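Local coordinates for uncharacterized protein DUF849 with a TIM barrel fold (Burkholderia xenovorans LB400, PDB 3E49) that binds zinc in a TIM barrel and probably cleaves 3-keto-5-aminohexanoate or a related beta-keto acid, at residues I49-R54 / E70-I75; I83-G88 / Y105-A110; K7-C12 / G45-H50; V256-S261 / A274-K279; G166-F171 / L301-P306. All blocks are in the same frame, centred on the assembly; numbering follows the deposited sequence. Where two conformers were deposited one is given.

In the fold
All five contacts belong to one TIM barrel. Contact 3 pairs strands 10-13 and 48-54, and contact 2 pairs strands 82-85 and 109-113. Contact 1 packs helix 71-78 against strand 48-54, which also pairs with strand 82-85 and so joins contacts 3 and 2. Contact 4 holds the loop after strand 253-256, the other neighbour of strand 10-13. The zinc ties contacts 1, 3 and 4 together, through H50, H52 and E259. Contact 5 joins the start of strand 168-173 to the loop after helix 294-301. Its E170 OE1 still reaches the site, 2.8 Å from H50 ND1. Contacts 2 and 5, centres about 9 Å apart, meet where P107 O bonds T167 OG1 and E108 OE1 bonds G305 N.

Contact 1: residues I49-R54 / E70-I75; sequences IHLHAR and EFLPRI. With ZN (zinc ion), chain E.
Strand 49-51 and helix 71-75 run almost antiparallel, at 172°, with their axes 12.0 Å apart. L51 points from the strand toward the helix. Its CD1 lies 3.8 Å from L72 CD2, and the two leucines lie alongside, pointing opposite ways. L51 and I75 instead meet tip to tip, with I75 CD1 4.0 Å from L51 CD2. F71 has chi1 at 68°, with CG between its backbone N and carbonyl carbon, and its ring reaches L51 and A53. A53 CB sits at the ring edge, 3.9 Å from F71 CE2. F71 CZ is 3.7 Å from H52 O, a buried carbonyl with no polar partner in the model. This is the helix-on-strand layer of a TIM barrel. L51 points out to the helices, while H50 and H52 flank it in sequence and turn inward. Each histidine binds the zinc through NE2 at 2.2 Å, and E259 and two waters are the other ligands. H50 ND1 bonds to E170, which should hold that ring in its rotation.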
# COMPACT_ATOMS: atom_id res chain seq x y z
N ILE A 49 -28.86 10.06 -10.40
CA ILE A 49 -28.62 10.62 -11.71
C ILE A 49 -27.86 11.94 -11.55
O ILE A 49 -28.36 12.89 -11.01
CB ILE A 49 -29.96 10.84 -12.49
CG1 ILE A 49 -30.84 9.59 -12.42
CG2 ILE A 49 -29.69 11.20 -13.91
CD1 ILE A 49 -30.24 8.32 -13.12
N HIS A 50 -26.61 11.96 -12.01
CA HIS A 50 -25.75 13.12 -11.93
C HIS A 50 -25.94 13.89 -13.24
O HIS A 50 -25.68 13.37 -14.35
CB HIS A 50 -24.30 12.66 -11.70
CG HIS A 50 -23.28 13.74 -11.78
ND1 HIS A 50 -22.61 14.22 -10.68
CD2 HIS A 50 -22.71 14.34 -12.84
CE1 HIS A 50 -21.73 15.13 -11.06
NE2 HIS A 50 -21.84 15.28 -12.36
N LEU A 51 -26.35 15.15 -13.09
CA LEU A 51 -26.81 15.98 -14.22
C LEU A 51 -26.09 17.26 -14.51
O LEU A 51 -25.73 18.03 -13.61
CB LEU A 51 -28.31 16.33 -13.98
CG LEU A 51 -29.27 15.15 -14.09
CD1 LEU A 51 -30.54 15.34 -13.25
CD2 LEU A 51 -29.61 14.83 -15.53
N HIS A 52 -25.85 17.46 -15.81
CA HIS A 52 -25.43 18.75 -16.36
C HIS A 52 -26.43 19.05 -17.46
O HIS A 52 -27.16 18.16 -17.93
CB HIS A 52 -24.05 18.73 -17.03
CG HIS A 52 -22.90 18.46 -16.13
ND1 HIS A 52 -21.75 19.20 -16.18
CD2 HIS A 52 -22.68 17.46 -15.24
CE1 HIS A 52 -20.86 18.69 -15.34
NE2 HIS A 52 -21.40 17.63 -14.76
N ALA A 53 -26.42 20.32 -17.90
CA ALA A 53 -27.27 20.77 -19.00
C ALA A 53 -26.35 21.22 -20.12
O ALA A 53 -25.19 21.64 -19.88
CB ALA A 53 -28.16 21.94 -18.55
N ARG A 54 -26.86 21.10 -21.34
CA ARG A 54 -26.13 21.52 -22.53
C ARG A 54 -27.00 22.46 -23.35
O ARG A 54 -28.24 22.39 -23.28
CB ARG A 54 -25.74 20.30 -23.34
CG ARG A 54 -24.56 19.52 -22.73
CD ARG A 54 -24.14 18.35 -23.58
NE ARG A 54 -23.04 17.59 -22.97
CZ ARG A 54 -21.73 17.85 -23.09
NH1 ARG A 54 -21.29 18.90 -23.77
NH2 ARG A 54 -20.83 17.06 -22.48
N GLU A 70 -36.83 22.08 -18.17
CA GLU A 70 -37.73 21.10 -18.75
C GLU A 70 -37.39 19.69 -18.25
O GLU A 70 -38.25 18.93 -17.83
CB GLU A 70 -37.65 21.15 -20.29
CG GLU A 70 -37.76 22.59 -20.87
CD GLU A 70 -37.29 22.70 -22.32
OE1 GLU A 70 -37.80 21.95 -23.17
OE2 GLU A 70 -36.43 23.56 -22.60
N PHE A 71 -36.10 19.33 -18.32
CA PHE A 71 -35.75 17.95 -17.96
C PHE A 71 -35.91 17.56 -16.50
O PHE A 71 -36.30 16.44 -16.22
CB PHE A 71 -34.40 17.46 -18.58
CG PHE A 71 -33.13 18.12 -18.08
CD1 PHE A 71 -32.62 17.84 -16.83
CD2 PHE A 71 -32.32 18.86 -18.97
CE1 PHE A 71 -31.41 18.41 -16.39
CE2 PHE A 71 -31.10 19.42 -18.56
CZ PHE A 71 -30.62 19.19 -17.27
N LEU A 72 -35.73 18.49 -15.58
CA LEU A 72 -35.81 18.13 -14.17
C LEU A 72 -37.19 17.62 -13.79
O LEU A 72 -37.31 16.53 -13.27
CB LEU A 72 -35.28 19.25 -13.26
CG LEU A 72 -33.77 19.54 -13.28
CD1 LEU A 72 -33.42 20.61 -12.31
CD2 LEU A 72 -32.96 18.26 -12.99
N PRO A 73 -38.25 18.38 -14.08
CA PRO A 73 -39.59 17.90 -13.79
C PRO A 73 -39.97 16.65 -14.55
O PRO A 73 -40.66 15.80 -14.00
CB PRO A 73 -40.49 19.07 -14.22
CG PRO A 73 -39.64 20.23 -14.22
CD PRO A 73 -38.28 19.76 -14.63
N ARG A 74 -39.48 16.52 -15.80
CA ARG A 74 -39.74 15.33 -16.61
C ARG A 74 -39.11 14.11 -15.92
O ARG A 74 -39.75 13.07 -15.80
CB ARG A 74 -39.18 15.51 -18.01
CG ARG A 74 -39.50 14.41 -19.02
CD ARG A 74 -40.97 14.44 -19.51
N ILE A 75 -37.86 14.25 -15.46
CA ILE A 75 -37.18 13.16 -14.77
C ILE A 75 -37.93 12.82 -13.45
O ILE A 75 -38.31 11.68 -13.23
CB ILE A 75 -35.70 13.48 -14.51
CG1 ILE A 75 -34.93 13.59 -15.82
CG2 ILE A 75 -35.07 12.37 -13.64
CD1 ILE A 75 -33.54 14.22 -15.66
ZN ZN E . -20.23 16.13 -13.59
O HOH W 1 -19.66 17.73 -11.93
O HOH W 2 -18.44 15.18 -12.31

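Contact 2: residues I83-G88 / Y105-A110; sequences INLTTG and YMPELA
N84 and L109 lie side by side on one face of the sheet, and their side chains cross obliquely. N84 CG is 3.7 Å from L109 CB. With CG anti to the backbone N (chi1 175°), the N84 amide extends over the next strand, and its OD1 comes to 3.4 Å from A110 C. Its ND2 bonds to E170, beside the zinc ligand H50. L85 and A110 point to the other face. There L85 crosses P107 at about a right angle, with L85 CG 3.7 Å from P107 CG. It meets Y105 at a similar angle, through L85 CD1 and Y105 CB. The two segments belong to the beta-alpha-beta unit of strand 82-85, helix 95-105 and strand 109-113 in the barrel, and the strands pair in parallel. L85 N donates to L109 O at 3.1 Å. N84 CA makes a C-H contact with L109 O at 3.3 Å. Where the strands start, a water bridges I83 O and E108 N. A second water, 2.6 Å from E108 OE2, joins that carboxylate to I83 N. E108 OE1 turns to R298 and G305 N.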
# COMPACT_ATOMS: atom_id res chain seq x y z
N ILE A 83 -31.99 13.13 -8.00
CA ILE A 83 -31.44 14.11 -8.92
C ILE A 83 -30.23 14.81 -8.26
O ILE A 83 -30.31 15.39 -7.16
CB ILE A 83 -32.53 15.12 -9.37
CG1 ILE A 83 -33.52 14.39 -10.25
CG2 ILE A 83 -31.90 16.34 -10.08
CD1 ILE A 83 -34.72 15.18 -10.65
N ASN A 84 -29.10 14.74 -8.94
CA ASN A 84 -27.88 15.28 -8.43
C ASN A 84 -27.37 16.30 -9.44
O ASN A 84 -27.05 15.94 -10.55
CB ASN A 84 -26.91 14.11 -8.25
CG ASN A 84 -25.54 14.51 -7.83
OD1 ASN A 84 -25.18 15.69 -7.78
ND2 ASN A 84 -24.71 13.50 -7.54
N LEU A 85 -27.32 17.58 -9.07
CA LEU A 85 -26.85 18.63 -9.99
C LEU A 85 -25.42 19.02 -9.80
O LEU A 85 -24.97 19.19 -8.68
CB LEU A 85 -27.64 19.92 -9.80
CG LEU A 85 -29.15 19.74 -9.94
CD1 LEU A 85 -29.83 21.12 -9.86
CD2 LEU A 85 -29.49 18.98 -11.24
N THR A 86 -24.74 19.27 -10.91
CA THR A 86 -23.37 19.70 -10.89
C THR A 86 -23.21 21.15 -10.40
O THR A 86 -24.11 21.96 -10.61
CB THR A 86 -22.74 19.62 -12.30
OG1 THR A 86 -21.38 20.02 -12.20
CG2 THR A 86 -23.44 20.55 -13.31
N THR A 87 -22.10 21.44 -9.70
CA THR A 87 -21.72 22.79 -9.30
C THR A 87 -20.44 23.17 -10.01
O THR A 87 -19.84 24.18 -9.70
CB THR A 87 -21.51 22.96 -7.79
OG1 THR A 87 -20.36 22.23 -7.30
CG2 THR A 87 -22.72 22.58 -7.07
N GLY A 88 -20.01 22.32 -10.92
CA GLY A 88 -18.78 22.57 -11.67
C GLY A 88 -19.20 23.04 -13.03
O GLY A 88 -19.02 24.23 -13.40
N TYR A 105 -32.55 25.25 -7.71
CA TYR A 105 -33.34 24.03 -7.69
C TYR A 105 -33.34 23.28 -6.36
O TYR A 105 -34.25 22.49 -6.10
CB TYR A 105 -32.94 23.12 -8.86
CG TYR A 105 -33.33 23.68 -10.24
CD1 TYR A 105 -34.66 23.79 -10.60
CD2 TYR A 105 -32.37 24.05 -11.18
CE1 TYR A 105 -35.05 24.29 -11.83
CE2 TYR A 105 -32.74 24.54 -12.42
CZ TYR A 105 -34.09 24.66 -12.73
OH TYR A 105 -34.48 25.14 -13.95
N MSE A 106 -32.34 23.58 -5.52
CA MSE A 106 -32.18 22.96 -4.22
C MSE A 106 -32.34 21.46 -4.27
O MSE A 106 -33.19 20.88 -3.59
CB MSE A 106 -33.18 23.58 -3.25
CG MSE A 106 -32.97 25.07 -3.15
SE MSE A 106 -34.32 25.92 -2.02
CE MSE A 106 -33.85 27.69 -2.38
N PRO A 107 -31.50 20.79 -5.06
CA PRO A 107 -31.59 19.34 -5.21
C PRO A 107 -31.19 18.59 -3.93
O PRO A 107 -30.63 19.17 -3.05
CB PRO A 107 -30.61 19.06 -6.37
CG PRO A 107 -29.61 20.10 -6.24
CD PRO A 107 -30.35 21.33 -5.81
N GLU A 108 -31.49 17.31 -3.85
CA GLU A 108 -31.10 16.48 -2.71
C GLU A 108 -29.59 16.33 -2.67
O GLU A 108 -28.98 16.25 -1.61
CB GLU A 108 -31.72 15.10 -2.86
CG GLU A 108 -33.24 15.06 -2.57
CD GLU A 108 -33.77 13.68 -2.68
OE1 GLU A 108 -33.97 13.04 -1.61
OE2 GLU A 108 -33.99 13.23 -3.82
N LEU A 109 -29.01 16.27 -3.86
CA LEU A 109 -27.56 16.15 -4.02
C LEU A 109 -27.05 17.18 -5.00
O LEU A 109 -27.75 17.52 -5.96
CB LEU A 109 -27.19 14.75 -4.57
CG LEU A 109 -27.09 13.56 -3.65
CD1 LEU A 109 -26.97 12.24 -4.48
CD2 LEU A 109 -25.94 13.77 -2.64
N ALA A 110 -25.80 17.61 -4.78
CA ALA A 110 -25.08 18.43 -5.74
C ALA A 110 -23.64 17.93 -5.75
O ALA A 110 -23.14 17.48 -4.71
CB ALA A 110 -25.13 19.90 -5.36
O HOH W 3 -32.66 16.35 -6.16
O HOH W 4 -34.12 14.12 -6.31

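Contact 3: residues K7-C12 / G45-H50; sequences KVIITC and GAAVIH. With ZN (zinc ion), chain E.
Backbone hydrogen bonds pair I10-C12 with V48-H50 as parallel strands, whose axes are 4.7 Å apart. C12 takes part in two of these bonds. Its N donates to V48 O at 2.8 Å, and its O accepts from H50 N at 2.9 Å. I10 O takes two donors, A47 N at 2.9 Å and V48 N at 3.3 Å. CA-H contacts add to the ladder, from T11 to V48 O and from I49 to C12 O. A water bridges I10 N and G45 O just before the strands pair.

The side chains pack on both faces of the sheet. T11 and V48 share one face and lie at a slant to each other, with T11 OG1 3.5 Å from V48 CB. V48 CG1 is anti to the backbone N (chi1 179°), which leaves CG2 to meet I9 CG2 at 4.0 Å. T11 CG2 also touches H50 CB, at the base of a side chain whose NE2 binds the zinc and whose ND1 bonds to E170. C12, on the other face, has its CB 3.9 Å from A46 CB.

G45, just after helix 31-44, closes it in a Schellman motif, completing the beta-alpha-beta crossover from strand 10-13 to strand 48-54. Helix 31-44 packs on C12, A46 and I49, helix 273-286 on I10 and C12, and strand 253-256 flanks strand 10-13.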
# COMPACT_ATOMS: atom_id res chain seq x y z
N LYS A 7 -26.06 -3.17 -0.11
CA LYS A 7 -26.60 -2.78 -1.42
C LYS A 7 -25.69 -1.80 -2.12
O LYS A 7 -25.09 -0.92 -1.49
CB LYS A 7 -27.96 -2.14 -1.24
CG LYS A 7 -28.94 -2.95 -0.46
CD LYS A 7 -29.88 -3.75 -1.32
CE LYS A 7 -30.98 -4.33 -0.42
NZ LYS A 7 -32.29 -4.45 -1.11
N VAL A 8 -25.59 -1.94 -3.43
CA VAL A 8 -24.76 -1.06 -4.24
C VAL A 8 -25.51 0.09 -4.87
O VAL A 8 -26.44 -0.12 -5.66
CB VAL A 8 -24.08 -1.87 -5.36
CG1 VAL A 8 -23.07 -1.04 -6.11
CG2 VAL A 8 -23.42 -3.11 -4.75
N ILE A 9 -25.08 1.30 -4.55
CA ILE A 9 -25.62 2.48 -5.17
C ILE A 9 -24.96 2.68 -6.50
O ILE A 9 -23.74 2.90 -6.55
CB ILE A 9 -25.35 3.75 -4.36
CG1 ILE A 9 -25.95 3.65 -2.95
CG2 ILE A 9 -25.88 4.99 -5.13
CD1 ILE A 9 -25.39 4.67 -1.99
N ILE A 10 -25.76 2.68 -7.57
CA ILE A 10 -25.24 3.00 -8.91
C ILE A 10 -25.59 4.45 -9.22
O ILE A 10 -26.77 4.83 -9.20
CB ILE A 10 -25.87 2.13 -9.98
CG1 ILE A 10 -25.59 0.63 -9.70
CG2 ILE A 10 -25.46 2.60 -11.36
CD1 ILE A 10 -26.24 -0.33 -10.66
N THR A 11 -24.56 5.26 -9.45
CA THR A 11 -24.74 6.62 -9.92
C THR A 11 -24.51 6.61 -11.44
O THR A 11 -23.53 6.00 -11.94
CB THR A 11 -23.79 7.61 -9.27
OG1 THR A 11 -24.11 7.72 -7.87
CG2 THR A 11 -23.91 8.99 -9.97
N CYS A 12 -25.42 7.29 -12.17
CA CYS A 12 -25.24 7.45 -13.59
C CYS A 12 -25.12 8.95 -13.95
O CYS A 12 -26.02 9.70 -13.73
CB CYS A 12 -26.37 6.79 -14.36
SG CYS A 12 -25.95 6.71 -16.12
N GLY A 45 -31.38 0.52 -13.22
CA GLY A 45 -30.94 0.36 -11.82
C GLY A 45 -30.22 1.51 -11.17
O GLY A 45 -29.85 1.40 -10.01
N ALA A 46 -30.00 2.61 -11.87
CA ALA A 46 -29.33 3.76 -11.28
C ALA A 46 -30.23 4.40 -10.23
O ALA A 46 -31.39 4.71 -10.51
CB ALA A 46 -28.99 4.79 -12.34
N ALA A 47 -29.70 4.56 -9.01
CA ALA A 47 -30.46 5.17 -7.92
C ALA A 47 -30.17 6.66 -7.90
O ALA A 47 -30.91 7.42 -7.34
CB ALA A 47 -30.08 4.54 -6.57
N VAL A 48 -29.06 7.10 -8.51
CA VAL A 48 -28.67 8.52 -8.54
C VAL A 48 -28.29 8.94 -9.95
O VAL A 48 -27.50 8.27 -10.61
CB VAL A 48 -27.46 8.84 -7.57
CG1 VAL A 48 -27.06 10.36 -7.66
CG2 VAL A 48 -27.77 8.38 -6.08
N ILE A 49 -28.86 10.06 -10.40
CA ILE A 49 -28.62 10.62 -11.71
C ILE A 49 -27.86 11.94 -11.55
O ILE A 49 -28.36 12.89 -11.01
CB ILE A 49 -29.96 10.84 -12.49
CG1 ILE A 49 -30.84 9.59 -12.42
CG2 ILE A 49 -29.69 11.20 -13.91
CD1 ILE A 49 -30.24 8.32 -13.12
N HIS A 50 -26.61 11.96 -12.01
CA HIS A 50 -25.75 13.12 -11.93
C HIS A 50 -25.94 13.89 -13.24
O HIS A 50 -25.68 13.37 -14.35
CB HIS A 50 -24.30 12.66 -11.70
CG HIS A 50 -23.28 13.74 -11.78
ND1 HIS A 50 -22.61 14.22 -10.68
CD2 HIS A 50 -22.71 14.34 -12.84
CE1 HIS A 50 -21.73 15.13 -11.06
NE2 HIS A 50 -21.84 15.28 -12.36
ZN ZN E . -20.23 16.13 -13.59
O HOH W 5 -28.60 1.93 -7.47
O HOH W 1 -19.66 17.73 -11.93
O HOH W 2 -18.44 15.18 -12.31

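Contact 4: residues V256-S261 / A274-K279; sequences VGLEDS and AAQVRK. With ZN (zinc ion), chain E.
L258 CD1 lies over one face of the Q276 amide, 3.8 Å from Q276 CD, and S261 O lies near the amide plane at the NE2 end. NE2 donates to S261 O at 3.0 Å, but stands 53° out of the carbonyl plane of S261. At the other end, Q276 OE1 takes a weak bond from G257 N at 2.8 Å. Q276 reaches this far because its chain is extended beyond CG (chi2 -179°). NE2 also bonds to W263 O, so the amide nitrogen is held by two carbonyls. The contact ties helix 273-286 of the TIM barrel to the loop after strand 253-256. That loop carries E259, whose OE2 binds the zinc at 2.2 Å. Within it, G257 O accepts from both D260 N and S261 N, turning the chain from G257 to S261. The backbone angles of G257 suit glycine. V256 and V277 cross at about a right angle, with V256 CG2 3.8 Å from V277 CG2.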
# COMPACT_ATOMS: atom_id res chain seq x y z
N VAL A 256 -21.26 5.21 -13.21
CA VAL A 256 -21.13 4.99 -14.64
C VAL A 256 -21.73 6.21 -15.38
O VAL A 256 -22.15 7.17 -14.75
CB VAL A 256 -21.73 3.64 -15.10
CG1 VAL A 256 -21.01 2.46 -14.39
CG2 VAL A 256 -23.25 3.56 -14.84
N GLY A 257 -21.75 6.16 -16.71
CA GLY A 257 -22.34 7.23 -17.52
C GLY A 257 -21.50 7.78 -18.64
O GLY A 257 -20.29 7.78 -18.57
N LEU A 258 -22.18 8.30 -19.66
CA LEU A 258 -21.55 8.88 -20.86
C LEU A 258 -20.79 10.17 -20.56
O LEU A 258 -19.88 10.57 -21.33
CB LEU A 258 -22.57 9.05 -22.01
CG LEU A 258 -22.89 7.86 -22.93
CD1 LEU A 258 -23.04 6.55 -22.26
CD2 LEU A 258 -24.18 8.18 -23.77
N GLU A 259 -21.10 10.79 -19.43
CA GLU A 259 -20.31 11.92 -18.97
C GLU A 259 -18.83 11.50 -18.79
O GLU A 259 -17.94 12.27 -19.09
CB GLU A 259 -20.79 12.42 -17.61
CG GLU A 259 -19.81 13.36 -16.94
CD GLU A 259 -20.35 14.21 -15.83
OE1 GLU A 259 -21.59 14.31 -15.63
OE2 GLU A 259 -19.48 14.80 -15.15
N ASP A 260 -18.65 10.29 -18.25
CA ASP A 260 -17.37 9.72 -17.81
C ASP A 260 -16.68 8.85 -18.84
O ASP A 260 -15.46 8.84 -18.91
CB ASP A 260 -17.60 8.87 -16.55
CG ASP A 260 -18.30 9.65 -15.42
OD1 ASP A 260 -18.18 10.89 -15.34
OD2 ASP A 260 -18.99 9.03 -14.58
N SER A 261 -17.45 8.10 -19.61
CA SER A 261 -16.93 7.22 -20.66
C SER A 261 -17.89 7.15 -21.81
O SER A 261 -19.09 6.96 -21.62
CB SER A 261 -16.74 5.78 -20.18
OG SER A 261 -16.18 5.00 -21.25
N ALA A 274 -27.87 3.69 -20.01
CA ALA A 274 -28.42 2.45 -19.47
C ALA A 274 -27.58 1.21 -19.84
O ALA A 274 -27.46 0.29 -19.06
CB ALA A 274 -29.89 2.29 -19.90
N ALA A 275 -26.98 1.19 -21.01
CA ALA A 275 -26.14 0.08 -21.41
C ALA A 275 -25.02 -0.10 -20.37
O ALA A 275 -24.71 -1.23 -19.99
CB ALA A 275 -25.53 0.37 -22.79
N GLN A 276 -24.45 1.02 -19.92
CA GLN A 276 -23.37 1.02 -18.93
C GLN A 276 -23.84 0.58 -17.55
O GLN A 276 -23.08 -0.09 -16.82
CB GLN A 276 -22.71 2.38 -18.87
CG GLN A 276 -21.93 2.73 -20.12
CD GLN A 276 -21.26 4.08 -20.04
OE1 GLN A 276 -21.58 4.87 -19.16
NE2 GLN A 276 -20.29 4.34 -20.93
N VAL A 277 -25.08 0.94 -17.19
CA VAL A 277 -25.64 0.50 -15.92
C VAL A 277 -25.78 -1.01 -16.00
O VAL A 277 -25.50 -1.73 -15.03
CB VAL A 277 -27.01 1.18 -15.62
CG1 VAL A 277 -27.65 0.59 -14.36
CG2 VAL A 277 -26.88 2.72 -15.47
N ARG A 278 -26.23 -1.52 -17.14
CA ARG A 278 -26.37 -2.98 -17.29
C ARG A 278 -25.04 -3.71 -17.21
O ARG A 278 -24.95 -4.79 -16.64
CB ARG A 278 -27.08 -3.34 -18.60
CG ARG A 278 -28.57 -2.99 -18.58
CD ARG A 278 -29.34 -3.57 -19.76
NE ARG A 278 -28.94 -3.00 -21.04
CZ ARG A 278 -29.43 -1.90 -21.57
NH1 ARG A 278 -30.38 -1.21 -20.95
NH2 ARG A 278 -28.97 -1.50 -22.74
N LYS A 279 -24.00 -3.11 -17.76
CA LYS A 279 -22.69 -3.74 -17.76
C LYS A 279 -22.16 -3.88 -16.34
O LYS A 279 -21.75 -4.96 -15.95
CB LYS A 279 -21.71 -2.97 -18.65
CG LYS A 279 -20.52 -3.77 -19.17
CD LYS A 279 -21.02 -4.88 -20.10
CE LYS A 279 -19.91 -5.71 -20.69
NZ LYS A 279 -20.43 -7.06 -21.16
ZN ZN E . -20.23 16.13 -13.59
O HOH W 1 -19.66 17.73 -11.93
O HOH W 2 -18.44 15.18 -12.31

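Contact 5: residues G166-F171 / L301-P306; sequences GTRFEF and LGLKGP
L301 O is gripped by the side chain of R168 and by a water. R168 NE donates to it at 3.1 Å, in the carbonyl plane, with an N-H...O angle of 146°. The oxygen sits at the guanidinium edge, tilted 25° from its plane. The water lies 2.7 Å from L301 O and takes a weak bond from R168 NH2. A bend at chi3 (61°) turns the R168 guanidinium to this carbonyl, and NH2 also bonds to T192 O. R168 CB is 4.0 Å from L303 CD2, and R168 CD comes to 3.0 Å from G302 O. K304 runs extended beside G166, with CD 3.5 Å from G166 O. Its NZ goes on to bond N165 O and M106 O. A second water joins the backbones of G166 and K304. G302, just after helix 294-301, closes it in a Schellman motif. The segment after it lies against the start of strand 168-173, which also carries E170, the partner of H50. T167 lies about 14 Å from the zinc, side chain to ion. This is the N-terminal end of the barrel strands, away from the zinc, which sits at their C-terminal ends as in TIM barrels generally.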
# COMPACT_ATOMS: atom_id res chain seq x y z
N GLY A 166 -30.60 22.20 2.57
CA GLY A 166 -30.77 20.75 2.75
C GLY A 166 -30.08 19.87 1.69
O GLY A 166 -30.19 18.64 1.71
N THR A 167 -29.36 20.51 0.77
CA THR A 167 -28.66 19.81 -0.29
C THR A 167 -27.42 19.16 0.29
O THR A 167 -26.72 19.79 1.08
CB THR A 167 -28.24 20.78 -1.41
OG1 THR A 167 -29.41 21.31 -2.04
CG2 THR A 167 -27.33 20.06 -2.45
N ARG A 168 -27.19 17.89 -0.04
CA ARG A 168 -26.02 17.17 0.42
C ARG A 168 -25.14 16.94 -0.79
O ARG A 168 -25.55 17.13 -1.92
CB ARG A 168 -26.39 15.91 1.17
CG ARG A 168 -27.09 16.28 2.51
CD ARG A 168 -27.55 15.10 3.33
NE ARG A 168 -26.42 14.29 3.69
CZ ARG A 168 -25.57 14.55 4.67
NH1 ARG A 168 -25.70 15.62 5.44
NH2 ARG A 168 -24.56 13.72 4.86
N PHE A 169 -23.91 16.57 -0.54
CA PHE A 169 -22.95 16.56 -1.65
C PHE A 169 -22.34 15.26 -2.04
O PHE A 169 -22.10 14.39 -1.21
CB PHE A 169 -21.82 17.51 -1.32
CG PHE A 169 -22.29 18.91 -1.01
CD1 PHE A 169 -22.57 19.80 -2.03
CD2 PHE A 169 -22.48 19.32 0.31
CE1 PHE A 169 -23.02 21.08 -1.74
CE2 PHE A 169 -22.94 20.60 0.60
CZ PHE A 169 -23.20 21.48 -0.42
N GLU A 170 -22.09 15.17 -3.34
CA GLU A 170 -21.28 14.12 -3.93
C GLU A 170 -19.92 14.81 -4.00
O GLU A 170 -19.71 15.67 -4.86
CB GLU A 170 -21.79 13.72 -5.34
CG GLU A 170 -20.91 12.69 -6.08
CD GLU A 170 -21.21 12.56 -7.56
OE1 GLU A 170 -21.86 13.46 -8.13
OE2 GLU A 170 -20.75 11.58 -8.19
N PHE A 171 -19.02 14.49 -3.06
CA PHE A 171 -17.70 15.08 -3.00
C PHE A 171 -16.82 14.37 -4.04
O PHE A 171 -16.51 13.19 -3.90
CB PHE A 171 -17.09 14.97 -1.60
CG PHE A 171 -17.95 15.61 -0.50
CD1 PHE A 171 -17.87 16.98 -0.29
CD2 PHE A 171 -18.73 14.83 0.32
CE1 PHE A 171 -18.63 17.59 0.70
CE2 PHE A 171 -19.54 15.43 1.30
CZ PHE A 171 -19.45 16.82 1.50
N LEU A 301 -27.41 7.72 2.23
CA LEU A 301 -26.82 9.05 2.06
C LEU A 301 -27.38 10.19 2.92
O LEU A 301 -26.88 11.31 2.85
CB LEU A 301 -26.86 9.42 0.58
CG LEU A 301 -26.09 8.51 -0.39
CD1 LEU A 301 -26.27 8.96 -1.85
CD2 LEU A 301 -24.61 8.46 -0.01
N GLY A 302 -28.41 9.90 3.73
CA GLY A 302 -29.07 10.89 4.61
C GLY A 302 -29.74 12.00 3.82
O GLY A 302 -29.66 13.16 4.20
N LEU A 303 -30.41 11.65 2.72
CA LEU A 303 -30.98 12.64 1.81
C LEU A 303 -32.37 13.17 2.27
O LEU A 303 -33.09 12.48 2.99
CB LEU A 303 -31.03 12.07 0.40
CG LEU A 303 -29.66 11.75 -0.25
CD1 LEU A 303 -29.91 11.36 -1.69
CD2 LEU A 303 -28.71 12.93 -0.15
N LYS A 304 -32.71 14.39 1.84
CA LYS A 304 -33.94 15.07 2.31
C LYS A 304 -35.29 14.61 1.73
O LYS A 304 -36.35 14.88 2.32
CB LYS A 304 -33.78 16.57 2.16
CG LYS A 304 -33.72 17.10 0.74
CD LYS A 304 -33.55 18.61 0.74
CE LYS A 304 -33.26 19.12 -0.64
NZ LYS A 304 -33.29 20.64 -0.76
N GLY A 305 -35.29 13.88 0.62
CA GLY A 305 -36.54 13.39 0.04
C GLY A 305 -36.86 14.06 -1.28
O GLY A 305 -36.62 15.26 -1.45
N PRO A 306 -37.45 13.28 -2.21
CA PRO A 306 -37.72 13.67 -3.59
C PRO A 306 -38.67 14.83 -3.75
O PRO A 306 -38.71 15.43 -4.82
CB PRO A 306 -38.34 12.41 -4.20
CG PRO A 306 -38.84 11.62 -3.06
CD PRO A 306 -37.94 11.92 -1.91
O HOH W 6 -30.37 15.98 0.82
O HOH W 7 -24.37 11.93 2.04